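Putative hydrolase YdeN (Bacillus subtilis, PDB 1UXO) is probably a serine hydrolase of the alpha/beta-hydrolase fold and the RBBP9 family, expected to act through a charge-relay triad. Local coordinates at residues E50-T55 against C76-R81; Y68-S73 against D181-Y186; S99-S104 against E113-S118. The protein carries 2 engineered substitutions. All blocks are in the same frame, centred on the assembly; numbering follows the deposited sequence.

Contact 1 of 3, residues E50-T55 against C76-R81; sequences EDWLDT and CPAILR
L53 and W52 of helix 49-57 straddle A78 of helix 75-84, one touching its carbonyl oxygen and the other its methyl. The short segments approach to 9.7 Å between axes and cross at -65°, so the meeting is confined to one turn of each helix, with L53 and A78 facing each other (CA to CA 6.8 Å). The L53 side chain can be followed outward. Its CB stands beside the helix rather than on the line to the partner, but CG lies anti to the carbonyl carbon (chi1 -64°), and from there the two methyls are carried across. CD1 passes 4.4 Å from R81 CB, whereas CD2 comes nearer both partners: it is 3.4 Å from A78 O and 4.1 Å from R81 CB, lodging where a backbone carbonyl and the next-turn side-chain root form a shallow notch. R81 meets L53 only with this root; beyond it the chain bends at chi2 and carries the guanidinium away to G117 O and S118 O, with E84 as a salt-bridge partner. W52 approaches the same alanine from another direction. Its CE3 lies 3.9 Å from A78 CB, and the methyl sits at the indole edge, near the ring plane. F114 meets W52 edge-to-face, and NE1 is hydrogen-bonded to P42 O. No hydrogen bond joins the two segments; the junction is van der Waals contact centred on A78, with the root of R81 beside it. In the fold, helix 75-84 lies between helix 49-57 and the sheet: A78 points to helix 49-57, while I79 and L80 point away from it, I79 resting on L69 and A71 of strand 67-72, and both I79 and L80 on L97 of strand 92-98.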
ATOM      1  N   GLU A  50      10.454  10.096   7.620  1.00 13.37           N
ATOM      2  CA  GLU A  50      11.321   9.408   8.593  1.00 14.77           C
ATOM      3  C   GLU A  50      10.552   8.789   9.759  1.00 13.20           C
ATOM      4  O   GLU A  50      10.871   7.726  10.171  1.00 12.59           O
ATOM      5  CB  GLU A  50      12.490  10.294   9.088  1.00 17.09           C
ATOM      6  CG  GLU A  50      13.437  10.618   7.955  1.00 23.99           C
ATOM      7  CD  GLU A  50      14.000   9.394   7.204  1.00 30.83           C
ATOM      8  OE1 GLU A  50      14.400   8.388   7.884  1.00 34.16           O
ATOM      9  OE2 GLU A  50      14.027   9.457   5.933  1.00 34.01           O
ATOM     10  N   ASP A  51       9.502   9.452  10.225  1.00 12.51           N
ATOM     11  CA  ASP A  51       8.696   8.926  11.330  1.00 12.24           C
ATOM     12  C   ASP A  51       7.826   7.754  10.859  1.00 10.95           C
ATOM     13  O   ASP A  51       7.681   6.806  11.566  1.00  9.72           O
ATOM     14  CB  ASP A  51       7.840  10.008  11.942  1.00 11.90           C
ATOM     15  CG  ASP A  51       8.674  11.138  12.562  1.00 16.82           C
ATOM     16  OD1 ASP A  51       9.754  10.818  13.103  1.00 18.43           O
ATOM     17  OD2 ASP A  51       8.331  12.374  12.538  1.00 17.12           O
ATOM     18  N   TRP A  52       7.304   7.807   9.632  1.00  9.39           N
ATOM     19  CA  TRP A  52       6.527   6.681   9.098  1.00  9.10           C
ATOM     20  C   TRP A  52       7.481   5.443   8.957  1.00  8.94           C
ATOM     21  O   TRP A  52       7.102   4.291   9.343  1.00  8.80           O
ATOM     22  CB  TRP A  52       5.840   7.053   7.778  1.00  9.48           C
ATOM     23  CG  TRP A  52       4.604   7.848   7.966  1.00  9.80           C
ATOM     24  CD1 TRP A  52       4.374   8.814   8.909  1.00  9.14           C
ATOM     25  CD2 TRP A  52       3.384   7.731   7.209  1.00 10.81           C
ATOM     26  NE1 TRP A  52       3.100   9.300   8.780  1.00 11.01           N
ATOM     27  CE2 TRP A  52       2.471   8.660   7.743  1.00 10.51           C
ATOM     28  CE3 TRP A  52       2.974   6.933   6.118  1.00  9.89           C
ATOM     29  CZ2 TRP A  52       1.157   8.804   7.267  1.00 11.14           C
ATOM     30  CZ3 TRP A  52       1.678   7.063   5.662  1.00  9.90           C
ATOM     31  CH2 TRP A  52       0.777   8.000   6.236  1.00  9.63           C
ATOM     32  N   LEU A  53       8.682   5.654   8.395  1.00  9.51           N
ATOM     33  CA  LEU A  53       9.659   4.560   8.311  1.00 10.14           C
ATOM     34  C   LEU A  53      10.065   3.981   9.674  1.00 10.30           C
ATOM     35  O   LEU A  53      10.190   2.765   9.813  1.00  9.81           O
ATOM     36  CB  LEU A  53      10.908   5.010   7.533  1.00 11.23           C
ATOM     37  CG  LEU A  53      10.687   5.376   6.050  1.00 10.67           C
ATOM     38  CD1 LEU A  53      12.037   5.829   5.410  1.00 14.00           C
ATOM     39  CD2 LEU A  53      10.054   4.274   5.274  1.00 12.32           C
ATOM     40  N   ASP A  54      10.258   4.839  10.658  1.00 11.39           N
ATOM     41  CA  ASP A  54      10.564   4.382  12.047  1.00 11.87           C
ATOM     42  C   ASP A  54       9.422   3.546  12.619  1.00 11.72           C
ATOM     43  O   ASP A  54       9.667   2.524  13.222  1.00 11.90           O
ATOM     44  CB  ASP A  54      10.841   5.555  12.999  1.00 14.11           C
ATOM     45  CG  ASP A  54      12.171   6.218  12.749  1.00 15.94           C
ATOM     46  OD1 ASP A  54      13.064   5.637  12.114  1.00 16.72           O
ATOM     47  OD2 ASP A  54      12.401   7.371  13.153  1.00 20.66           O
ATOM     48  N   THR A  55       8.158   3.930  12.372  1.00 10.23           N
ATOM     49  CA  THR A  55       7.038   3.109  12.802  1.00 10.33           C
ATOM     50  C   THR A  55       7.012   1.765  12.096  1.00 10.46           C
ATOM     51  O   THR A  55       6.838   0.708  12.735  1.00 10.51           O
ATOM     52  CB  THR A  55       5.723   3.887  12.621  1.00 10.41           C
ATOM     53  OG1 THR A  55       5.753   5.063  13.402  1.00 12.34           O
ATOM     54  CG2 THR A  55       4.558   3.161  13.161  1.00 11.61           C
ATOM     55  N   CYS A  76       1.735   3.907   0.281  1.00  7.45           N
ATOM     56  CA  CYS A  76       2.459   3.287  -0.837  1.00  7.78           C
ATOM     57  C   CYS A  76       3.927   3.728  -0.956  1.00  7.49           C
ATOM     58  O   CYS A  76       4.810   2.851  -0.853  1.00  6.61           O
ATOM     59  CB  CYS A  76       1.661   3.391  -2.137  1.00  8.53           C
ATOM     60  SG  CYS A  76       0.013   2.643  -2.032  1.00 10.88           S
ATOM     61  N   PRO A  77       4.220   5.020  -1.193  1.00  8.17           N
ATOM     62  CA  PRO A  77       5.621   5.413  -1.288  1.00  8.17           C
ATOM     63  C   PRO A  77       6.373   5.168   0.016  1.00  8.38           C
ATOM     64  O   PRO A  77       7.571   4.876   0.014  1.00  8.66           O
ATOM     65  CB  PRO A  77       5.572   6.901  -1.673  1.00  8.76           C
ATOM     66  CG  PRO A  77       4.168   7.375  -1.269  1.00  7.45           C
ATOM     67  CD  PRO A  77       3.331   6.159  -1.519  1.00  8.86           C
ATOM     68  N   ALA A  78       5.669   5.223   1.132  1.00  8.52           N
ATOM     69  CA  ALA A  78       6.283   4.894   2.380  1.00  8.88           C
ATOM     70  C   ALA A  78       6.791   3.457   2.453  1.00  8.43           C
ATOM     71  O   ALA A  78       7.954   3.224   2.780  1.00  8.20           O
ATOM     72  CB  ALA A  78       5.324   5.174   3.541  1.00  9.50           C
ATOM     73  N   ILE A  79       5.963   2.511   2.079  1.00  8.57           N
ATOM     74  CA  ILE A  79       6.424   1.121   2.148  1.00  9.78           C
ATOM     75  C   ILE A  79       7.471   0.862   1.026  1.00  9.56           C
ATOM     76  O   ILE A  79       8.343   0.038   1.207  1.00  9.67           O
ATOM     77  CB  ILE A  79       5.263   0.089   2.130  1.00 11.78           C
ATOM     78  CG1 ILE A  79       4.441   0.146   0.894  1.00 13.68           C
ATOM     79  CG2 ILE A  79       4.424   0.107   3.448  1.00 12.32           C
ATOM     80  CD1 ILE A  79       3.550  -1.231   0.784  1.00 17.63           C
ATOM     81  N   LEU A  80       7.410   1.588  -0.101  1.00  9.25           N
ATOM     82  CA  LEU A  80       8.445   1.449  -1.146  1.00 10.74           C
ATOM     83  C   LEU A  80       9.824   1.892  -0.606  1.00 10.63           C
ATOM     84  O   LEU A  80      10.864   1.205  -0.802  1.00 10.87           O
ATOM     85  CB  LEU A  80       8.091   2.231  -2.441  1.00 11.15           C
ATOM     86  CG  LEU A  80       6.866   1.734  -3.208  1.00 13.73           C
ATOM     87  CD1 LEU A  80       6.562   2.649  -4.356  1.00 16.51           C
ATOM     88  CD2 LEU A  80       7.016   0.307  -3.643  1.00 13.88           C
ATOM     89  N   ARG A  81       9.850   3.021   0.084  1.00 10.21           N
ATOM     90  CA  ARG A  81      11.083   3.464   0.710  1.00  9.19           C
ATOM     91  C   ARG A  81      11.555   2.493   1.773  1.00  9.17           C
ATOM     92  O   ARG A  81      12.756   2.269   1.928  1.00  9.14           O
ATOM     93  CB  ARG A  81      10.939   4.833   1.279  1.00 10.60           C
ATOM     94  CG  ARG A  81      10.796   5.893   0.259  1.00 13.26           C
ATOM     95  CD  ARG A  81      12.145   6.107  -0.502  1.00 16.24           C
ATOM     96  NE  ARG A  81      11.981   7.154  -1.461  1.00 18.53           N
ATOM     97  CZ  ARG A  81      12.698   7.318  -2.546  1.00 18.11           C
ATOM     98  NH1 ARG A  81      13.729   6.515  -2.838  1.00 16.09           N
ATOM     99  NH2 ARG A  81      12.351   8.330  -3.330  1.00 20.37           N
TER

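Contact 2 of 3, residues Y68-S73 against D181-Y186; sequences YLVAHS and DVLTSY
L183 and Y186, one turn apart on the C-terminal helix 177-188, close on Y68 of strand 67-72, near the middle of the sheet. L183 is the bump. Its side chain leaves the helix with CG anti to the backbone N, and this swing brings both methyls over the strand. CD1 settles into the bend where the Y68 ring joins its chain, 3.8 Å from Y68 CB and 4.0 Å from Y68 CG. CD2 is turned along the strand toward the second outward residue, reaching V70 CG2 at 4.3 Å, a looser fit. The Y68 ring then slots in beside Y186: the two side chains run past one another in opposite directions, Y68 CD1 lying 3.8 Å from Y186 CD2 and Y68 CE1 equally close to Y186 CB. The Y186 ring offers its edge to Y68 CD1, whereas the Y68 ring is met obliquely. One face of the Y186 ring lies against its own helix, with V182 O 3.4 Å above the plane near the rim. H130 also stacks with the Y186 ring. Strand and helix run nearly antiparallel, at 167° with 10.8 Å between axes, the spacing of a helix laid on a sheet. Y68 and V70 serve this face, while L69 and A71 turn to helix 75-84 on the other. At its C-terminal end the strand leads into S73, which has the strained backbone (phi 55°, psi -117°) expected of a nucleophile elbow, consistent with S73 as the predicted nucleophile. Chemically, the closest contacts are carbon to carbon: no hydrogen bond crosses the interface, and the Y186 hydroxyl makes a weak hydrogen bond to I95 O. Cohesion here therefore rests on shape and on exclusion of water from four buried side chains.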
ATOM      1  N   TYR A  68       2.351 -10.009   3.856  1.00 10.43           N
ATOM      2  CA  TYR A  68       1.806  -9.224   2.756  1.00 10.56           C
ATOM      3  C   TYR A  68       1.472  -7.834   3.220  1.00  9.58           C
ATOM      4  O   TYR A  68       0.940  -7.643   4.325  1.00 10.85           O
ATOM      5  CB  TYR A  68       0.531  -9.856   2.206  1.00 11.85           C
ATOM      6  CG  TYR A  68       0.751 -11.239   1.661  1.00 12.09           C
ATOM      7  CD1 TYR A  68       0.893 -11.470   0.294  1.00 11.85           C
ATOM      8  CD2 TYR A  68       0.843 -12.317   2.513  1.00 13.09           C
ATOM      9  CE1 TYR A  68       1.142 -12.757  -0.188  1.00 14.18           C
ATOM     10  CE2 TYR A  68       1.100 -13.600   2.032  1.00 15.02           C
ATOM     11  CZ  TYR A  68       1.243 -13.803   0.689  1.00 14.97           C
ATOM     12  OH  TYR A  68       1.473 -15.069   0.236  1.00 19.24           O
ATOM     13  N   LEU A  69       1.808  -6.849   2.413  1.00  9.22           N
ATOM     14  CA  LEU A  69       1.563  -5.462   2.756  1.00  8.97           C
ATOM     15  C   LEU A  69       0.552  -4.854   1.775  1.00  9.57           C
ATOM     16  O   LEU A  69       0.766  -4.871   0.551  1.00 10.43           O
ATOM     17  CB  LEU A  69       2.880  -4.650   2.709  1.00 10.00           C
ATOM     18  CG  LEU A  69       4.138  -5.233   3.379  1.00  8.85           C
ATOM     19  CD1 LEU A  69       5.382  -4.371   3.141  1.00 13.00           C
ATOM     20  CD2 LEU A  69       3.842  -5.366   4.898  1.00 11.90           C
ATOM     21  N   VAL A  70      -0.512  -4.295   2.315  1.00  8.09           N
ATOM     22  CA  VAL A  70      -1.541  -3.613   1.555  1.00  8.20           C
ATOM     23  C   VAL A  70      -1.494  -2.163   2.010  1.00  8.15           C
ATOM     24  O   VAL A  70      -1.666  -1.874   3.185  1.00  8.04           O
ATOM     25  CB  VAL A  70      -2.929  -4.204   1.837  1.00  8.38           C
ATOM     26  CG1 VAL A  70      -4.059  -3.386   1.118  1.00 10.53           C
ATOM     27  CG2 VAL A  70      -2.938  -5.672   1.447  1.00 10.09           C
ATOM     28  N   ALA A  71      -1.302  -1.259   1.082  1.00  7.98           N
ATOM     29  CA  ALA A  71      -1.176   0.158   1.419  1.00  7.47           C
ATOM     30  C   ALA A  71      -2.116   0.990   0.589  1.00  8.33           C
ATOM     31  O   ALA A  71      -2.458   0.591  -0.537  1.00  7.47           O
ATOM     32  CB  ALA A  71       0.263   0.591   1.183  1.00  9.01           C
ATOM     33  N   HIS A  72      -2.509   2.152   1.151  1.00  7.81           N
ATOM     34  CA  HIS A  72      -3.345   3.084   0.478  1.00  8.90           C
ATOM     35  C   HIS A  72      -2.678   4.455   0.382  1.00  8.06           C
ATOM     36  O   HIS A  72      -2.127   4.981   1.369  1.00  8.29           O
ATOM     37  CB  HIS A  72      -4.706   3.223   1.186  1.00  8.38           C
ATOM     38  CG  HIS A  72      -5.675   4.138   0.466  1.00 11.26           C
ATOM     39  ND1 HIS A  72      -6.381   5.122   1.128  1.00 13.51           N
ATOM     40  CD2 HIS A  72      -6.094   4.182  -0.830  1.00 10.30           C
ATOM     41  CE1 HIS A  72      -7.162   5.757   0.262  1.00 14.58           C
ATOM     42  NE2 HIS A  72      -7.019   5.206  -0.926  1.00 10.81           N
ATOM     43  N   SER A  73      -2.657   4.959  -0.839  1.00  7.72           N
ATOM     44  CA  SER A  73      -2.232   6.317  -1.151  1.00  9.06           C
ATOM     45  C   SER A  73      -0.812   6.598  -0.610  1.00  8.79           C
ATOM     46  O   SER A  73       0.149   5.878  -0.993  1.00  8.67           O
ATOM     47  CB  SER A  73      -3.338   7.290  -0.692  1.00 10.71           C
ATOM     48  OG  SER A  73      -3.151   8.572  -1.295  1.00 16.96           O
ATOM     49  N   ASP A 181      -9.763 -10.015  -2.988  1.00  9.13           N
ATOM     50  CA  ASP A 181      -9.651 -11.060  -4.008  1.00 10.35           C
ATOM     51  C   ASP A 181      -8.231 -11.144  -4.647  1.00 10.08           C
ATOM     52  O   ASP A 181      -7.686 -12.254  -4.822  1.00 10.22           O
ATOM     53  CB  ASP A 181     -10.705 -10.900  -5.075  1.00 10.69           C
ATOM     54  CG  ASP A 181     -12.120 -11.292  -4.569  1.00 13.91           C
ATOM     55  OD1 ASP A 181     -12.268 -12.216  -3.716  1.00 17.07           O
ATOM     56  OD2 ASP A 181     -13.126 -10.742  -4.985  1.00 14.72           O
ATOM     57  N   VAL A 182      -7.633  -9.999  -4.929  1.00  9.99           N
ATOM     58  CA  VAL A 182      -6.250  -9.981  -5.478  1.00 10.42           C
ATOM     59  C   VAL A 182      -5.292 -10.582  -4.455  1.00  9.71           C
ATOM     60  O   VAL A 182      -4.472 -11.452  -4.770  1.00  9.66           O
ATOM     61  CB  VAL A 182      -5.830  -8.589  -5.931  1.00 10.75           C
ATOM     62  CG1 VAL A 182      -4.337  -8.574  -6.277  1.00 11.22           C
ATOM     63  CG2 VAL A 182      -6.676  -8.149  -7.154  1.00 12.22           C
ATOM     64  N   LEU A 183      -5.443 -10.183  -3.200  1.00 10.11           N
ATOM     65  CA  LEU A 183      -4.638 -10.717  -2.116  1.00 10.67           C
ATOM     66  C   LEU A 183      -4.777 -12.209  -1.985  1.00 11.38           C
ATOM     67  O   LEU A 183      -3.783 -12.967  -1.906  1.00 11.87           O
ATOM     68  CB  LEU A 183      -5.040  -9.996  -0.791  1.00 11.99           C
ATOM     69  CG  LEU A 183      -4.217 -10.263   0.425  1.00 12.68           C
ATOM     70  CD1 LEU A 183      -2.735  -9.894   0.195  1.00 12.60           C
ATOM     71  CD2 LEU A 183      -4.827  -9.556   1.619  1.00 15.40           C
ATOM     72  N   THR A 184      -6.016 -12.669  -1.952  1.00 12.49           N
ATOM     73  CA  THR A 184      -6.275 -14.077  -1.789  1.00 12.75           C
ATOM     74  C   THR A 184      -5.683 -14.926  -2.933  1.00 12.23           C
ATOM     75  O   THR A 184      -5.275 -16.074  -2.704  1.00 12.64           O
ATOM     76  CB  THR A 184      -7.808 -14.271  -1.594  1.00 13.96           C
ATOM     77  OG1 THR A 184      -8.146 -13.744  -0.300  1.00 14.48           O
ATOM     78  CG2 THR A 184      -8.209 -15.761  -1.518  1.00 15.76           C
ATOM     79  N   SER A 185      -5.656 -14.390  -4.141  1.00 11.90           N
ATOM     80  CA  SER A 185      -5.085 -15.107  -5.290  1.00 13.40           C
ATOM     81  C   SER A 185      -3.578 -15.367  -5.069  1.00 14.52           C
ATOM     82  O   SER A 185      -3.027 -16.391  -5.509  1.00 14.35           O
ATOM     83  CB  SER A 185      -5.374 -14.367  -6.596  1.00 14.64           C
ATOM     84  OG  SER A 185      -4.499 -13.254  -6.809  1.00 17.64           O
ATOM     85  N   TYR A 186      -2.931 -14.471  -4.346  1.00 15.33           N
ATOM     86  CA  TYR A 186      -1.540 -14.671  -3.994  1.00 16.47           C
ATOM     87  C   TYR A 186      -1.337 -15.887  -3.096  1.00 18.59           C
ATOM     88  O   TYR A 186      -0.243 -16.488  -3.103  1.00 18.59           O
ATOM     89  CB  TYR A 186      -1.003 -13.497  -3.213  1.00 16.12           C
ATOM     90  CG  TYR A 186      -0.910 -12.163  -3.910  1.00 14.19           C
ATOM     91  CD1 TYR A 186      -1.128 -12.004  -5.287  1.00 16.09           C
ATOM     92  CD2 TYR A 186      -0.555 -11.044  -3.164  1.00 14.81           C
ATOM     93  CE1 TYR A 186      -1.026 -10.721  -5.882  1.00 14.28           C
ATOM     94  CE2 TYR A 186      -0.378  -9.835  -3.739  1.00 16.43           C
ATOM     95  CZ  TYR A 186      -0.641  -9.690  -5.116  1.00 17.15           C
ATOM     96  OH  TYR A 186      -0.435  -8.438  -5.622  1.00 21.69           O
TER

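Contact 3 of 3, residues S99-S104 against E113-S118; sequences SGFAKS and EFTQGS
T115 plugs into the bend formed by F101, A102 and K103, within the long irregular excursion that leaves strand 92-98 of this alpha/beta-hydrolase fold and ends at helix 121-127. The apolar part of the contact belongs to its methyl. T115 CG2 lies anti to the carbonyl carbon, and OG1 takes the position between backbone N and carbonyl carbon (chi1 57°). CG2 is thereby turned to the F101 ring, 3.7 Å from CE1, the two side chains crossing at about a right angle. That ring also borders the predicted active site, its side chain about 4 Å from that of S73 at the nearest atoms, so T115 packs directly behind a residue of the catalytic surroundings. Against the backbone, T115 CB rests 3.6 Å from K103 N and 3.7 Å from A102 C, while the CA atoms of K103 and T115 come within 5.0 Å. With an alanine here, CG2 and OG1 are gone, which would probably leave a gap beside F101 CE1 and K103. Among polar atoms, T115 OG1 is 3.4 Å from S104 N, at too poor an angle for a hydrogen bond. The charged end of K103 leads elsewhere, NZ forming a salt bridge with D149. Solvent also lies between the segments: a water sits within hydrogen-bonding distance of both, 2.7 Å from A102 O and 2.8 Å from G117 O, though it need not donate to the two at once.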
ATOM      1  N   SER A  99      -4.053   3.030  -5.048  1.00  7.55           N
ATOM      2  CA  SER A  99      -3.780   4.418  -5.432  1.00  8.21           C
ATOM      3  C   SER A  99      -2.335   4.776  -5.223  1.00  8.04           C
ATOM      4  O   SER A  99      -2.029   5.888  -4.763  1.00  9.31           O
ATOM      5  CB  SER A  99      -4.677   5.346  -4.677  1.00  8.76           C
ATOM      6  OG  SER A  99      -5.997   4.933  -4.786  1.00  9.87           O
ATOM      7  N   GLY A 100      -1.446   3.823  -5.532  1.00  7.84           N
ATOM      8  CA  GLY A 100      -0.019   4.026  -5.341  1.00  6.80           C
ATOM      9  C   GLY A 100       0.580   5.058  -6.291  1.00  7.65           C
ATOM     10  O   GLY A 100       0.129   5.243  -7.456  1.00  8.45           O
ATOM     11  N   PHE A 101       1.630   5.704  -5.825  1.00  7.63           N
ATOM     12  CA  PHE A 101       2.322   6.684  -6.618  1.00  8.30           C
ATOM     13  C   PHE A 101       3.773   6.774  -6.080  1.00  9.13           C
ATOM     14  O   PHE A 101       4.036   6.378  -4.929  1.00  9.84           O
ATOM     15  CB  PHE A 101       1.628   8.060  -6.572  1.00  8.44           C
ATOM     16  CG  PHE A 101       1.521   8.640  -5.186  1.00  7.36           C
ATOM     17  CD1 PHE A 101       2.413   9.612  -4.745  1.00  8.59           C
ATOM     18  CD2 PHE A 101       0.525   8.190  -4.319  1.00  8.25           C
ATOM     19  CE1 PHE A 101       2.315  10.135  -3.461  1.00  9.70           C
ATOM     20  CE2 PHE A 101       0.413   8.711  -3.022  1.00  7.28           C
ATOM     21  CZ  PHE A 101       1.313   9.673  -2.580  1.00  9.35           C
ATOM     22  N   ALA A 102       4.688   7.245  -6.925  1.00  9.72           N
ATOM     23  CA  ALA A 102       6.119   7.395  -6.557  1.00 10.34           C
ATOM     24  C   ALA A 102       6.723   8.741  -7.049  1.00 10.91           C
ATOM     25  O   ALA A 102       7.947   8.834  -7.298  1.00 11.84           O
ATOM     26  CB  ALA A 102       6.930   6.238  -7.169  1.00 10.26           C
ATOM     27  N   LYS A 103       5.872   9.756  -7.239  1.00 10.45           N
ATOM     28  CA  LYS A 103       6.301  11.120  -7.587  1.00  9.58           C
ATOM     29  C   LYS A 103       5.331  12.146  -7.009  1.00 10.22           C
ATOM     30  O   LYS A 103       4.237  11.798  -6.539  1.00  9.39           O
ATOM     31  CB  LYS A 103       6.410  11.317  -9.078  1.00 10.81           C
ATOM     32  CG  LYS A 103       5.089  11.239  -9.869  1.00 11.43           C
ATOM     33  CD  LYS A 103       5.392  10.955 -11.319  1.00 16.16           C
ATOM     34  CE  LYS A 103       4.183  10.861 -12.143  1.00 18.34           C
ATOM     35  NZ  LYS A 103       4.481  10.648 -13.594  1.00 23.22           N
ATOM     36  N   SER A 104       5.742  13.418  -7.006  1.00 11.04           N
ATOM     37  CA  SER A 104       4.963  14.478  -6.381  1.00 10.80           C
ATOM     38  C   SER A 104       3.536  14.525  -6.864  1.00  9.83           C
ATOM     39  O   SER A 104       3.284  14.489  -8.084  1.00  8.97           O
ATOM     40  CB  SER A 104       5.572  15.837  -6.789  1.00 11.49           C
ATOM     41  OG  SER A 104       4.794  16.901  -6.358  1.00 13.10           O
ATOM     42  N   GLU A 113       8.079  15.054   0.355  1.00 12.52           N
ATOM     43  CA  GLU A 113       9.237  14.395   0.885  1.00 13.82           C
ATOM     44  C   GLU A 113       9.118  12.877   0.783  1.00 13.15           C
ATOM     45  O   GLU A 113      10.122  12.198   0.758  1.00 13.01           O
ATOM     46  CB  GLU A 113       9.546  14.832   2.317  1.00 14.82           C
ATOM     47  CG  GLU A 113       8.689  14.252   3.371  1.00 17.74           C
ATOM     48  CD  GLU A 113       9.130  14.740   4.735  1.00 22.86           C
ATOM     49  OE1 GLU A 113       9.633  15.907   4.859  1.00 29.90           O
ATOM     50  OE2 GLU A 113       8.975  13.996   5.672  1.00 17.99           O
ATOM     51  N   PHE A 114       7.889  12.363   0.687  1.00 13.55           N
ATOM     52  CA  PHE A 114       7.665  10.905   0.616  1.00 13.60           C
ATOM     53  C   PHE A 114       8.091  10.303  -0.734  1.00 14.61           C
ATOM     54  O   PHE A 114       8.356   9.121  -0.804  1.00 15.82           O
ATOM     55  CB  PHE A 114       6.205  10.596   0.897  1.00 13.60           C
ATOM     56  CG  PHE A 114       5.877  10.528   2.367  1.00 13.33           C
ATOM     57  CD1 PHE A 114       5.705   9.319   2.992  1.00 12.25           C
ATOM     58  CD2 PHE A 114       5.787  11.679   3.122  1.00 12.30           C
ATOM     59  CE1 PHE A 114       5.390   9.266   4.303  1.00 12.24           C
ATOM     60  CE2 PHE A 114       5.496  11.644   4.421  1.00 12.93           C
ATOM     61  CZ  PHE A 114       5.293  10.440   5.033  1.00 13.52           C
ATOM     62  N   THR A 115       8.125  11.131  -1.782  1.00 13.52           N
ATOM     63  CA  THR A 115       8.449  10.700  -3.140  1.00 13.25           C
ATOM     64  C   THR A 115       9.613  11.413  -3.791  1.00 13.81           C
ATOM     65  O   THR A 115       9.935  11.144  -4.947  1.00 14.95           O
ATOM     66  CB  THR A 115       7.224  10.872  -4.069  1.00 13.16           C
ATOM     67  OG1 THR A 115       6.778  12.244  -4.041  1.00 12.84           O
ATOM     68  CG2 THR A 115       6.053  10.050  -3.592  1.00 12.49           C
ATOM     69  N   GLN A 116      10.287  12.292  -3.093  1.00 14.62           N
ATOM     70  CA  GLN A 116      11.375  12.973  -3.754  1.00 16.46           C
ATOM     71  C   GLN A 116      12.537  11.978  -3.851  1.00 15.67           C
ATOM     72  O   GLN A 116      12.769  11.190  -2.929  1.00 17.04           O
ATOM     73  CB  GLN A 116      11.739  14.281  -3.076  1.00 17.63           C
ATOM     74  CG  GLN A 116      12.749  14.185  -2.085  1.00 22.18           C
ATOM     75  CD  GLN A 116      13.017  15.525  -1.399  1.00 27.42           C
ATOM     76  OE1 GLN A 116      13.194  15.551  -0.196  1.00 31.94           O
ATOM     77  NE2 GLN A 116      12.987  16.617  -2.146  1.00 29.36           N
ATOM     78  N   GLY A 117      13.109  11.961  -5.030  1.00 13.92           N
ATOM     79  CA  GLY A 117      14.215  11.108  -5.373  1.00 14.57           C
ATOM     80  C   GLY A 117      13.717   9.858  -6.090  1.00 13.96           C
ATOM     81  O   GLY A 117      12.613   9.402  -5.855  1.00 14.24           O
ATOM     82  N   SER A 118      14.525   9.338  -6.982  1.00 13.04           N
ATOM     83  CA  SER A 118      14.241   8.039  -7.606  1.00 12.55           C
ATOM     84  C   SER A 118      14.220   6.869  -6.628  1.00 10.88           C
ATOM     85  O   SER A 118      14.807   6.886  -5.573  1.00 10.25           O
ATOM     86  CB  SER A 118      15.233   7.742  -8.706  1.00 12.74           C
ATOM     87  OG  SER A 118      15.185   8.753  -9.654  1.00 17.81           O
TER
HETATM   88  O   HOH W   1      10.373   9.891  -7.454  1.00 11.85           O

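How the contacts relate
Helix 75-84 ties the three sites together. Contacts 1 and 2 lie about 17 Å apart between centres, on opposite sides of the chain's centre; the helix bridges them, C76 SG lying 3.5 Å from A71 O. Contact 3 is about 11 Å from contact 1 between centres, and the same helix reaches it through P77, whose CD is 3.5 Å from F101 O. Contacts 2 and 3 are about 20 Å apart between centres, yet meet at the predicted nucleophile, where S73 C is 3.4 Å from F101 CE2. The predicted relay partner H166 is about 6 Å from F101, side chain to side chain.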